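FrnE protein (PDB 5CO3) probably acts as a thiol-disulfide oxidoreductase of the DsbA-like FrnE family, making, breaking or rearranging disulfide bonds in the cytoplasm. Local coordinates at residues 10-22 / 43-55. Sequence-based numbering, arbitrary orientation. Where two conformers were deposited one is given.
Sequences EKIRVDIWSDIAC and DQVEVVWHSFELD
His50 lays its imidazole over one face of the Trp17 indole, ring centroid 4.2 Å from that of the six-membered ring and planes 17° apart, while its CB sits above the five-membered ring; Ser51 O and Phe52 CB lie at the indole's edge. At the imidazole's own edge, NE2 gives a hydrogen bond to Asp15 OD1 of 2.6 Å, nearly in the ring plane but on the anti side of the carboxylate and tilted out of its plane. ND1 is hydrogen-bonded to the Asp179 carboxylate (OD1), while Asp179 O bonds to Trp17 NE1, so both ring nitrogens of His50 are engaged and its rotation is fixed. On the other side of the sheet, Ile16 CD1 stands over the six-membered ring of Trp49, 4.2 Å from its centroid, as CG2 of the same isoleucine meets CZ3 and Ser18 CB reaches the edge. With CG1 beside the backbone N and chi2 extended (177°), CD1 also touches Val47 CG1, and Val14 CG2 meets Val45 CG1 nearer the start of the strands, in a layer that helix 23-38 covers.

Between the two layers runs a parallel ladder, from Ile12 N to Gln44 O through to Ser18 N and His50 O, with Val14 N to Glu46 O at 2.7 Å and almost straight; it loosens at its C-terminal end, where Ser18 N to His50 O stretches to 3.2 Å and Phe52 N to Ser18 O is weak. Beyond the strands, Asp19 OD2 receives Leu54 N at 2.9 Å from above the carboxylate plane and also accepts from a water, while OD1 is held by His113 and Thr109. The pairing joins edge strand 45-51 to inner strand 12-18 as the two parallel strands of a beta-alpha-beta crossover in a thioredoxin-fold sheet, delivering Cys22, the first cysteine of the CxxC motif, to the start of helix 23-38.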
ATOM      1  N   GLU A  10      24.022   0.463   1.603  1.00104.55           N
ATOM      2  CA  GLU A  10      23.850   0.745   0.181  1.00101.10           C
ATOM      3  C   GLU A  10      22.442   0.411  -0.298  1.00 93.05           C
ATOM      4  O   GLU A  10      22.240   0.062  -1.462  1.00 90.79           O
ATOM      5  CB  GLU A  10      24.876  -0.030  -0.645  1.00103.02           C
ATOM      6  CG  GLU A  10      26.203   0.680  -0.811  1.00104.64           C
ATOM      7  CD  GLU A  10      26.300   1.425  -2.126  1.00103.11           C
ATOM      8  OE1 GLU A  10      26.148   0.788  -3.192  1.00100.10           O
ATOM      9  OE2 GLU A  10      26.529   2.649  -2.093  1.00103.51           O
ATOM     10  N   LYS A  11      21.473   0.516   0.602  1.00 82.92           N
ATOM     11  CA  LYS A  11      20.085   0.249   0.254  1.00 73.05           C
ATOM     12  C   LYS A  11      19.199   1.456   0.527  1.00 64.16           C
ATOM     13  O   LYS A  11      19.497   2.281   1.391  1.00 65.44           O
ATOM     14  CB  LYS A  11      19.567  -0.967   1.020  1.00 70.97           C
ATOM     15  CG  LYS A  11      20.084  -2.287   0.483  1.00 72.71           C
ATOM     16  CD  LYS A  11      18.947  -3.132  -0.058  1.00 70.79           C
ATOM     17  CE  LYS A  11      19.381  -3.948  -1.262  1.00 69.97           C
ATOM     18  NZ  LYS A  11      18.316  -4.894  -1.688  1.00 70.40           N
ATOM     19  N   ILE A  12      18.117   1.558  -0.237  1.00 49.09           N
ATOM     20  CA  ILE A  12      17.102   2.572  -0.005  1.00 49.84           C
ATOM     21  C   ILE A  12      15.826   1.899   0.470  1.00 45.93           C
ATOM     22  O   ILE A  12      15.289   1.040  -0.218  1.00 36.86           O
ATOM     23  CB  ILE A  12      16.799   3.376  -1.276  1.00 47.22           C
ATOM     24  CG1 ILE A  12      18.004   4.220  -1.678  1.00 51.02           C
ATOM     25  CG2 ILE A  12      15.587   4.264  -1.067  1.00 51.81           C
ATOM     26  CD1 ILE A  12      17.848   4.815  -3.046  1.00 52.59           C
ATOM     27  N   ARG A  13      15.348   2.276   1.649  1.00 42.70           N
ATOM     28  CA  ARG A  13      14.110   1.716   2.162  1.00 43.49           C
ATOM     29  C   ARG A  13      12.932   2.605   1.794  1.00 40.74           C
ATOM     30  O   ARG A  13      12.968   3.818   1.991  1.00 44.55           O
ATOM     31  CB  ARG A  13      14.176   1.530   3.679  1.00 47.90           C
ATOM     32  CG  ARG A  13      12.831   1.192   4.306  1.00 55.29           C
ATOM     33  CD  ARG A  13      13.025   0.410   5.586  1.00 66.79           C
ATOM     34  NE  ARG A  13      12.195   0.907   6.679  1.00 77.07           N
ATOM     35  CZ  ARG A  13      12.480   1.985   7.404  1.00 82.70           C
ATOM     36  NH1 ARG A  13      13.564   2.704   7.138  1.00 83.55           N
ATOM     37  NH2 ARG A  13      11.664   2.362   8.379  1.00 84.01           N
ATOM     38  N   VAL A  14      11.893   1.996   1.243  1.00 34.00           N
ATOM     39  CA  VAL A  14      10.651   2.705   0.993  1.00 29.88           C
ATOM     40  C   VAL A  14       9.558   2.057   1.810  1.00 39.08           C
ATOM     41  O   VAL A  14       9.230   0.891   1.593  1.00 41.42           O
ATOM     42  CB  VAL A  14      10.260   2.691  -0.491  1.00 28.80           C
ATOM     43  CG1 VAL A  14       8.952   3.427  -0.707  1.00 29.09           C
ATOM     44  CG2 VAL A  14      11.382   3.318  -1.336  1.00 34.06           C
ATOM     45  N   ASP A  15       9.013   2.813   2.758  1.00 33.23           N
ATOM     46  CA  ASP A  15       7.874   2.360   3.553  1.00 32.11           C
ATOM     47  C   ASP A  15       6.581   2.928   3.009  1.00 31.74           C
ATOM     48  O   ASP A  15       6.454   4.142   2.849  1.00 38.19           O
ATOM     49  CB  ASP A  15       8.058   2.772   5.013  1.00 37.26           C
ATOM     50  CG  ASP A  15       9.231   2.096   5.643  1.00 38.33           C
ATOM     51  OD1 ASP A  15       9.091   0.905   5.980  1.00 40.64           O
ATOM     52  OD2 ASP A  15      10.304   2.736   5.769  1.00 43.72           O
ATOM     53  N   ILE A  16       5.617   2.062   2.716  1.00 32.24           N
ATOM     54  CA  ILE A  16       4.369   2.533   2.138  1.00 28.64           C
ATOM     55  C   ILE A  16       3.179   2.114   2.982  1.00 33.26           C
ATOM     56  O   ILE A  16       2.936   0.921   3.192  1.00 35.14           O
ATOM     57  CB  ILE A  16       4.169   2.023   0.702  1.00 28.55           C
ATOM     58  CG1 ILE A  16       5.448   2.222  -0.120  1.00 33.82           C
ATOM     59  CG2 ILE A  16       2.998   2.745   0.045  1.00 30.48           C
ATOM     60  CD1 ILE A  16       5.351   1.672  -1.520  1.00 33.54           C
ATOM     61  N   TRP A  17       2.441   3.105   3.464  1.00 33.00           N
ATOM     62  CA  TRP A  17       1.180   2.833   4.152  1.00 27.06           C
ATOM     63  C   TRP A  17       0.044   2.857   3.142  1.00 31.04           C
ATOM     64  O   TRP A  17      -0.029   3.730   2.278  1.00 30.62           O
ATOM     65  CB  TRP A  17       0.943   3.842   5.272  1.00 30.53           C
ATOM     66  CG  TRP A  17       1.602   3.446   6.568  1.00 30.31           C
ATOM     67  CD1 TRP A  17       1.030   2.765   7.603  1.00 30.32           C
ATOM     68  CD2 TRP A  17       2.958   3.697   6.954  1.00 38.81           C
ATOM     69  NE1 TRP A  17       1.941   2.581   8.615  1.00 32.00           N
ATOM     70  CE2 TRP A  17       3.134   3.148   8.243  1.00 37.26           C
ATOM     71  CE3 TRP A  17       4.037   4.338   6.339  1.00 36.48           C
ATOM     72  CZ2 TRP A  17       4.349   3.215   8.923  1.00 40.14           C
ATOM     73  CZ3 TRP A  17       5.244   4.410   7.022  1.00 41.79           C
ATOM     74  CH2 TRP A  17       5.388   3.850   8.299  1.00 40.09           C
ATOM     75  N   SER A  18      -0.851   1.881   3.249  1.00 28.09           N
ATOM     76  CA  SER A  18      -1.844   1.688   2.217  1.00 26.07           C
ATOM     77  C   SER A  18      -3.027   0.918   2.797  1.00 25.77           C
ATOM     78  O   SER A  18      -2.846   0.142   3.732  1.00 27.40           O
ATOM     79  CB  SER A  18      -1.231   0.931   1.047  1.00 28.26           C
ATOM     80  OG  SER A  18      -2.184   0.695   0.044  1.00 30.33           O
ATOM     81  N   ASP A  19      -4.215   1.159   2.250  1.00 29.28           N
ATOM     82  CA  ASP A  19      -5.376   0.324   2.541  1.00 25.84           C
ATOM     83  C   ASP A  19      -5.865  -0.333   1.264  1.00 24.10           C
ATOM     84  O   ASP A  19      -5.880   0.270   0.192  1.00 25.36           O
ATOM     85  CB  ASP A  19      -6.520   1.129   3.175  1.00 25.54           C
ATOM     86  CG  ASP A  19      -7.561   0.235   3.869  1.00 33.21           C
ATOM     87  OD1 ASP A  19      -7.371  -1.004   3.930  1.00 24.39           O
ATOM     88  OD2 ASP A  19      -8.555   0.782   4.373  1.00 27.54           O
ATOM     89  N   ILE A  20      -6.259  -1.593   1.411  1.00 25.58           N
ATOM     90  CA  ILE A  20      -6.811  -2.365   0.305  0.61 24.03           C
ATOM     91  C   ILE A  20      -8.083  -1.707  -0.215  1.00 22.70           C
ATOM     92  O   ILE A  20      -8.376  -1.771  -1.416  1.00 22.98           O
ATOM     93  CB  ILE A  20      -7.091  -3.820   0.746  0.61 22.08           C
ATOM     94  CG1 ILE A  20      -5.766  -4.530   1.021  0.61 24.97           C
ATOM     95  CG2 ILE A  20      -7.891  -4.581  -0.304  0.61 23.75           C
ATOM     96  CD1 ILE A  20      -5.717  -5.286   2.300  0.61 26.77           C
ATOM     97  N   ALA A  21      -8.810  -1.035   0.671  1.00 22.63           N
ATOM     98  CA  ALA A  21     -10.063  -0.389   0.265  1.00 23.47           C
ATOM     99  C   ALA A  21      -9.883   0.961  -0.433  1.00 24.09           C
ATOM    100  O   ALA A  21     -10.868   1.582  -0.817  1.00 24.62           O
ATOM    101  CB  ALA A  21     -10.994  -0.221   1.492  1.00 23.34           C
ATOM    102  N   CYS A  22      -8.642   1.419  -0.635  1.00 23.85           N
ATOM    103  CA  CYS A  22      -8.432   2.740  -1.224  1.00 25.46           C
ATOM    104  C   CYS A  22      -8.026   2.654  -2.694  1.00 23.49           C
ATOM    105  O   CYS A  22      -6.981   2.101  -3.012  1.00 23.65           O
ATOM    106  CB  CYS A  22      -7.365   3.511  -0.445  1.00 25.67           C
ATOM    107  SG  CYS A  22      -7.041   5.160  -1.114  1.00 30.21           S
ATOM    108  N   ASP A  43      17.483  -1.931  -7.992  1.00 41.44           N
ATOM    109  CA  ASP A  43      17.819  -3.165  -7.286  1.00 42.76           C
ATOM    110  C   ASP A  43      18.229  -2.915  -5.843  1.00 45.11           C
ATOM    111  O   ASP A  43      18.223  -3.834  -5.022  1.00 47.03           O
ATOM    112  CB  ASP A  43      18.939  -3.911  -8.010  1.00 47.02           C
ATOM    113  CG  ASP A  43      18.483  -4.507  -9.322  1.00 54.09           C
ATOM    114  OD1 ASP A  43      17.257  -4.567  -9.558  1.00 54.72           O
ATOM    115  OD2 ASP A  43      19.347  -4.932 -10.113  1.00 54.09           O
ATOM    116  N   GLN A  44      18.575  -1.671  -5.529  1.00 37.56           N
ATOM    117  CA  GLN A  44      18.955  -1.330  -4.163  1.00 38.63           C
ATOM    118  C   GLN A  44      17.757  -0.919  -3.309  1.00 37.87           C
ATOM    119  O   GLN A  44      17.900  -0.661  -2.117  1.00 46.36           O
ATOM    120  CB  GLN A  44      19.995  -0.211  -4.159  1.00 40.17           C
ATOM    121  CG  GLN A  44      21.234  -0.514  -4.979  1.00 43.99           C
ATOM    122  CD  GLN A  44      21.739  -1.920  -4.760  1.00 55.82           C
ATOM    123  OE1 GLN A  44      22.038  -2.316  -3.631  1.00 65.52           O
ATOM    124  NE2 GLN A  44      21.833  -2.690  -5.839  1.00 60.25           N
ATOM    125  N   VAL A  45      16.577  -0.867  -3.910  1.00 36.35           N
ATOM    126  CA  VAL A  45      15.399  -0.387  -3.189  1.00 36.63           C
ATOM    127  C   VAL A  45      14.684  -1.508  -2.456  1.00 40.85           C
ATOM    128  O   VAL A  45      14.412  -2.560  -3.030  1.00 38.73           O
ATOM    129  CB  VAL A  45      14.410   0.302  -4.136  1.00 34.87           C
ATOM    130  CG1 VAL A  45      13.224   0.847  -3.363  1.00 40.09           C
ATOM    131  CG2 VAL A  45      15.113   1.423  -4.871  1.00 33.35           C
ATOM    132  N   GLU A  46      14.392  -1.271  -1.180  1.00 36.72           N
ATOM    133  CA  GLU A  46      13.597  -2.194  -0.366  1.00 41.71           C
ATOM    134  C   GLU A  46      12.209  -1.643  -0.066  1.00 38.62           C
ATOM    135  O   GLU A  46      12.072  -0.656   0.650  1.00 41.48           O
ATOM    136  CB  GLU A  46      14.313  -2.496   0.950  1.00 55.42           C
ATOM    137  CG  GLU A  46      14.805  -3.923   1.069  1.00 74.23           C
ATOM    138  CD  GLU A  46      16.078  -4.030   1.883  1.00 88.82           C
ATOM    139  OE1 GLU A  46      16.258  -3.221   2.819  1.00 91.76           O
ATOM    140  OE2 GLU A  46      16.902  -4.919   1.580  1.00 94.52           O
ATOM    141  N   VAL A  47      11.178  -2.291  -0.597  1.00 35.51           N
ATOM    142  CA  VAL A  47       9.811  -1.822  -0.383  1.00 34.40           C
ATOM    143  C   VAL A  47       9.165  -2.613   0.749  1.00 41.33           C
ATOM    144  O   VAL A  47       9.152  -3.843   0.727  1.00 39.36           O
ATOM    145  CB  VAL A  47       8.960  -1.939  -1.671  1.00 37.41           C
ATOM    146  CG1 VAL A  47       7.535  -1.441  -1.432  1.00 45.25           C
ATOM    147  CG2 VAL A  47       9.613  -1.170  -2.806  1.00 38.82           C
ATOM    148  N   VAL A  48       8.660  -1.895   1.748  1.00 38.72           N
ATOM    149  CA  VAL A  48       7.961  -2.501   2.877  1.00 39.26           C
ATOM    150  C   VAL A  48       6.549  -1.933   2.961  1.00 40.44           C
ATOM    151  O   VAL A  48       6.375  -0.731   3.167  1.00 42.89           O
ATOM    152  CB  VAL A  48       8.696  -2.247   4.213  1.00 39.59           C
ATOM    153  CG1 VAL A  48       7.872  -2.765   5.404  1.00 39.96           C
ATOM    154  CG2 VAL A  48      10.071  -2.885   4.189  1.00 39.47           C
ATOM    155  N   TRP A  49       5.540  -2.784   2.789  1.00 37.08           N
ATOM    156  CA  TRP A  49       4.167  -2.318   2.912  1.00 36.32           C
ATOM    157  C   TRP A  49       3.783  -2.284   4.389  1.00 35.21           C
ATOM    158  O   TRP A  49       4.231  -3.118   5.187  1.00 36.34           O
ATOM    159  CB  TRP A  49       3.199  -3.199   2.096  1.00 35.47           C
ATOM    160  CG  TRP A  49       3.419  -3.063   0.603  1.00 39.15           C
ATOM    161  CD1 TRP A  49       4.247  -3.823  -0.177  1.00 33.71           C
ATOM    162  CD2 TRP A  49       2.831  -2.083  -0.274  1.00 39.96           C
ATOM    163  NE1 TRP A  49       4.203  -3.382  -1.488  1.00 32.60           N
ATOM    164  CE2 TRP A  49       3.341  -2.317  -1.571  1.00 34.38           C
ATOM    165  CE3 TRP A  49       1.913  -1.039  -0.088  1.00 38.10           C
ATOM    166  CZ2 TRP A  49       2.975  -1.534  -2.680  1.00 34.65           C
ATOM    167  CZ3 TRP A  49       1.547  -0.267  -1.186  1.00 34.03           C
ATOM    168  CH2 TRP A  49       2.080  -0.518  -2.464  1.00 37.67           C
ATOM    169  N   HIS A  50       2.989  -1.284   4.749  1.00 37.38           N
ATOM    170  CA  HIS A  50       2.479  -1.143   6.104  1.00 34.18           C
ATOM    171  C   HIS A  50       0.971  -1.026   6.061  1.00 32.52           C
ATOM    172  O   HIS A  50       0.408  -0.446   5.128  1.00 32.99           O
ATOM    173  CB  HIS A  50       3.073   0.079   6.801  1.00 37.58           C
ATOM    174  CG  HIS A  50       4.555   0.004   6.997  1.00 38.85           C
ATOM    175  ND1 HIS A  50       5.130  -0.472   8.153  1.00 45.13           N
ATOM    176  CD2 HIS A  50       5.576   0.338   6.174  1.00 38.94           C
ATOM    177  CE1 HIS A  50       6.447  -0.425   8.037  1.00 44.32           C
ATOM    178  NE2 HIS A  50       6.742   0.060   6.844  1.00 41.60           N
ATOM    179  N   SER A  51       0.329  -1.591   7.075  1.00 33.66           N
ATOM    180  CA  SER A  51      -1.125  -1.619   7.155  1.00 33.77           C
ATOM    181  C   SER A  51      -1.707  -0.266   7.516  1.00 33.39           C
ATOM    182  O   SER A  51      -1.197   0.439   8.388  1.00 36.28           O
ATOM    183  CB  SER A  51      -1.581  -2.658   8.178  1.00 35.02           C
ATOM    184  OG  SER A  51      -0.974  -3.910   7.938  1.00 37.00           O
ATOM    185  N   PHE A  52      -2.792   0.080   6.837  1.00 30.00           N
ATOM    186  CA  PHE A  52      -3.564   1.265   7.154  1.00 34.08           C
ATOM    187  C   PHE A  52      -5.018   0.917   6.879  1.00 28.37           C
ATOM    188  O   PHE A  52      -5.323   0.294   5.858  1.00 29.08           O
ATOM    189  CB  PHE A  52      -3.117   2.459   6.316  1.00 32.49           C
ATOM    190  CG  PHE A  52      -3.690   3.775   6.767  1.00 35.44           C
ATOM    191  CD1 PHE A  52      -4.970   4.152   6.395  1.00 36.40           C
ATOM    192  CD2 PHE A  52      -2.936   4.648   7.538  1.00 34.44           C
ATOM    193  CE1 PHE A  52      -5.492   5.363   6.793  1.00 37.33           C
ATOM    194  CE2 PHE A  52      -3.453   5.863   7.936  1.00 37.06           C
ATOM    195  CZ  PHE A  52      -4.739   6.216   7.568  1.00 43.65           C
ATOM    196  N   GLU A  53      -5.895   1.282   7.808  1.00 33.85           N
ATOM    197  CA  GLU A  53      -7.326   1.084   7.630  1.00 33.50           C
ATOM    198  C   GLU A  53      -8.027   2.426   7.596  1.00 38.02           C
ATOM    199  O   GLU A  53      -7.965   3.181   8.566  1.00 39.87           O
ATOM    200  CB  GLU A  53      -7.905   0.217   8.753  1.00 30.70           C
ATOM    201  CG  GLU A  53      -7.781  -1.276   8.496  1.00 28.80           C
ATOM    202  CD  GLU A  53      -8.277  -2.116   9.663  1.00 36.71           C
ATOM    203  OE1 GLU A  53      -9.471  -2.494   9.694  1.00 38.20           O
ATOM    204  OE2 GLU A  53      -7.461  -2.395  10.567  1.00 36.84           O
ATOM    205  N   LEU A  54      -8.683   2.723   6.476  1.00 37.90           N
ATOM    206  CA  LEU A  54      -9.498   3.927   6.380  1.00 38.74           C
ATOM    207  C   LEU A  54     -10.524   3.965   7.496  1.00 36.98           C
ATOM    208  O   LEU A  54     -10.794   5.015   8.063  1.00 41.54           O
ATOM    209  CB  LEU A  54     -10.211   4.001   5.036  1.00 31.50           C
ATOM    210  CG  LEU A  54      -9.318   4.046   3.801  1.00 37.07           C
ATOM    211  CD1 LEU A  54     -10.189   4.078   2.559  1.00 33.96           C
ATOM    212  CD2 LEU A  54      -8.391   5.253   3.876  1.00 41.21           C
ATOM    213  N   ASP A  55     -11.094   2.808   7.808  1.00 35.90           N
ATOM    214  CA  ASP A  55     -12.124   2.713   8.835  1.00 40.08           C
ATOM    215  C   ASP A  55     -11.984   1.410   9.614  1.00 37.65           C
ATOM    216  O   ASP A  55     -12.607   0.404   9.272  1.00 38.79           O
ATOM    217  CB  ASP A  55     -13.515   2.811   8.201  1.00 42.29           C
ATOM    218  CG  ASP A  55     -14.643   2.821   9.231  1.00 49.41           C
ATOM    219  OD1 ASP A  55     -14.387   2.971  10.452  1.00 48.96           O
ATOM    220  OD2 ASP A  55     -15.805   2.689   8.796  1.00 53.78           O
TER
HETATM  221  O   HOH W   1     -10.795   0.401   6.120  1.00 28.00           O